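Local coordinates for protein caspase Nc (Drosophila melanogaster, PDB 2FP3) that acts as an initiator cysteine protease, setting off the caspase activation cascade that carries out apoptosis in the fly, at residues L234-N239 / D274-T279. The protein carries 2 engineered substitutions. Numbering follows the deposited sequence.
Sequences LVCYAN and DILKKT
L276 of helix 272-284 sets its CD1 methyl against both L234 and C236, two residues on the same face of strand 233-237, and this buried contact is entirely apolar. That CD1 lies 3.6 Å from C236 SG and 4.0 Å from L234 CD1, while L276 CD2 comes within 4.0 Å of C236 SG and reaches the sulfur alone. With CG of L276 anti to its carbonyl carbon (chi1 -70°) and chi2 extended, the branch stands off the helix towards the strand. Leucine suits this gap, since the C236 and L276 CA atoms are still 8.2 Å apart; the small cysteine lets the methyls come close to the strand, and its thiol packs well against hydrocarbon. L234 suits its buried place because a branched apolar end can meet L276 while also packing on N300 and F303. Y298 of the antiparallel neighbour strand touches L234, C236 and L276, so its side chain helps enclose the cluster.

No hydrogen bond joins the two segments. Within the helix, I275 O accepts both T279 N, at 2.7 Å, and T279 OG1, the hydroxyl sitting above the carbonyl plane; threonine can therefore be buried here with its polar group satisfied. The backbone of L234 and C236 bonds to strand 177-181.

The arrangement is the helix-on-sheet packing of the caspase domain's alpha/beta core, layering helix 272-284 over a strand beside 177-181, which runs toward A184, an engineered residue at the inferred catalytic position, its side chain about 9 Å from that of C236.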
loop_
_atom_site.group_PDB
_atom_site.type_symbol
_atom_site.label_atom_id
_atom_site.label_comp_id
_atom_site.label_asym_id
_atom_site.label_seq_id
_atom_site.Cartn_x
_atom_site.Cartn_y
_atom_site.Cartn_z
ATOM N N LEU A 234 1.412 4.764 7.879
ATOM C CA LEU A 234 0.829 5.655 6.892
ATOM C C LEU A 234 -0.381 4.928 6.311
ATOM O O LEU A 234 -0.304 3.728 5.999
ATOM C CB LEU A 234 1.810 5.963 5.758
ATOM C CG LEU A 234 3.051 6.827 6.021
ATOM C CD1 LEU A 234 3.820 6.970 4.708
ATOM C CD2 LEU A 234 2.654 8.204 6.559
ATOM N N VAL A 235 -1.503 5.638 6.201
ATOM C CA VAL A 235 -2.706 5.068 5.612
ATOM C C VAL A 235 -2.977 5.919 4.388
ATOM O O VAL A 235 -3.271 7.109 4.494
ATOM C CB VAL A 235 -3.909 5.119 6.570
ATOM C CG1 VAL A 235 -5.147 4.547 5.877
ATOM C CG2 VAL A 235 -3.601 4.308 7.822
ATOM N N CYS A 236 -2.858 5.301 3.219
ATOM C CA CYS A 236 -3.035 6.004 1.955
ATOM C C CYS A 236 -4.362 5.691 1.286
ATOM O O CYS A 236 -4.813 4.543 1.280
ATOM C CB CYS A 236 -1.872 5.649 1.032
ATOM S SG CYS A 236 -0.284 5.745 1.894
ATOM N N TYR A 237 -4.978 6.724 0.727
ATOM C CA TYR A 237 -6.267 6.600 0.060
ATOM C C TYR A 237 -6.210 7.279 -1.301
ATOM O O TYR A 237 -5.311 8.069 -1.570
ATOM C CB TYR A 237 -7.356 7.315 0.856
ATOM C CG TYR A 237 -7.336 7.120 2.352
ATOM C CD1 TYR A 237 -7.851 5.964 2.925
ATOM C CD2 TYR A 237 -6.846 8.120 3.195
ATOM C CE1 TYR A 237 -7.890 5.801 4.306
ATOM C CE2 TYR A 237 -6.876 7.969 4.578
ATOM C CZ TYR A 237 -7.402 6.802 5.130
ATOM O OH TYR A 237 -7.456 6.625 6.498
ATOM N N ALA A 238 -7.187 6.974 -2.148
ATOM C CA ALA A 238 -7.297 7.594 -3.465
ATOM C C ALA A 238 -8.580 8.419 -3.360
ATOM O O ALA A 238 -9.529 8.232 -4.122
ATOM C CB ALA A 238 -7.432 6.534 -4.545
ATOM N N ASN A 239 -8.582 9.329 -2.390
ATOM C CA ASN A 239 -9.716 10.194 -2.077
ATOM C C ASN A 239 -10.424 10.869 -3.250
ATOM O O ASN A 239 -10.049 11.960 -3.684
ATOM C CB ASN A 239 -9.274 11.251 -1.067
ATOM C CG ASN A 239 -10.395 11.686 -0.157
ATOM O OD1 ASN A 239 -11.039 10.860 0.494
ATOM N ND2 ASN A 239 -10.631 12.987 -0.093
ATOM N N ASP A 274 7.057 12.313 0.266
ATOM C CA ASP A 274 7.214 13.233 -0.860
ATOM C C ASP A 274 6.579 12.578 -2.083
ATOM O O ASP A 274 5.875 13.217 -2.867
ATOM C CB ASP A 274 8.695 13.501 -1.134
ATOM C CG ASP A 274 9.206 14.739 -0.434
ATOM O OD1 ASP A 274 8.609 15.150 0.581
ATOM O OD2 ASP A 274 10.216 15.300 -0.897
ATOM N N ILE A 275 6.830 11.285 -2.229
ATOM C CA ILE A 275 6.292 10.527 -3.339
ATOM C C ILE A 275 4.764 10.516 -3.313
ATOM O O ILE A 275 4.132 10.644 -4.356
ATOM C CB ILE A 275 6.859 9.089 -3.316
ATOM C CG1 ILE A 275 8.311 9.126 -3.821
ATOM C CG2 ILE A 275 5.996 8.159 -4.161
ATOM C CD1 ILE A 275 9.068 7.809 -3.681
ATOM N N LEU A 276 4.177 10.373 -2.123
ATOM C CA LEU A 276 2.718 10.362 -1.981
ATOM C C LEU A 276 2.143 11.722 -2.354
ATOM O O LEU A 276 1.090 11.792 -2.967
ATOM C CB LEU A 276 2.297 9.993 -0.547
ATOM C CG LEU A 276 2.538 8.546 -0.104
ATOM C CD1 LEU A 276 2.147 8.366 1.344
ATOM C CD2 LEU A 276 1.742 7.596 -0.976
ATOM N N LYS A 277 2.817 12.805 -1.977
ATOM C CA LYS A 277 2.330 14.130 -2.345
ATOM C C LYS A 277 2.429 14.260 -3.865
ATOM O O LYS A 277 1.517 14.784 -4.499
ATOM C CB LYS A 277 3.148 15.238 -1.689
ATOM C CG LYS A 277 2.925 15.407 -0.191
ATOM C CD LYS A 277 3.911 16.440 0.337
ATOM C CE LYS A 277 4.146 16.321 1.824
ATOM N NZ LYS A 277 4.747 15.045 2.223
ATOM N N LYS A 278 3.527 13.769 -4.441
ATOM C CA LYS A 278 3.720 13.811 -5.893
ATOM C C LYS A 278 2.631 12.984 -6.557
ATOM O O LYS A 278 2.066 13.381 -7.567
ATOM C CB LYS A 278 5.080 13.231 -6.292
ATOM C CG LYS A 278 5.940 14.145 -7.163
ATOM C CD LYS A 278 5.281 14.486 -8.490
ATOM C CE LYS A 278 6.104 15.521 -9.251
ATOM N NZ LYS A 278 5.379 16.083 -10.423
ATOM N N THR A 279 2.339 11.824 -5.986
ATOM C CA THR A 279 1.302 10.973 -6.537
ATOM C C THR A 279 -0.034 11.715 -6.508
ATOM O O THR A 279 -0.737 11.785 -7.520
ATOM C CB THR A 279 1.190 9.666 -5.732
ATOM O OG1 THR A 279 2.453 9.001 -5.745
ATOM C CG2 THR A 279 0.141 8.743 -6.329
#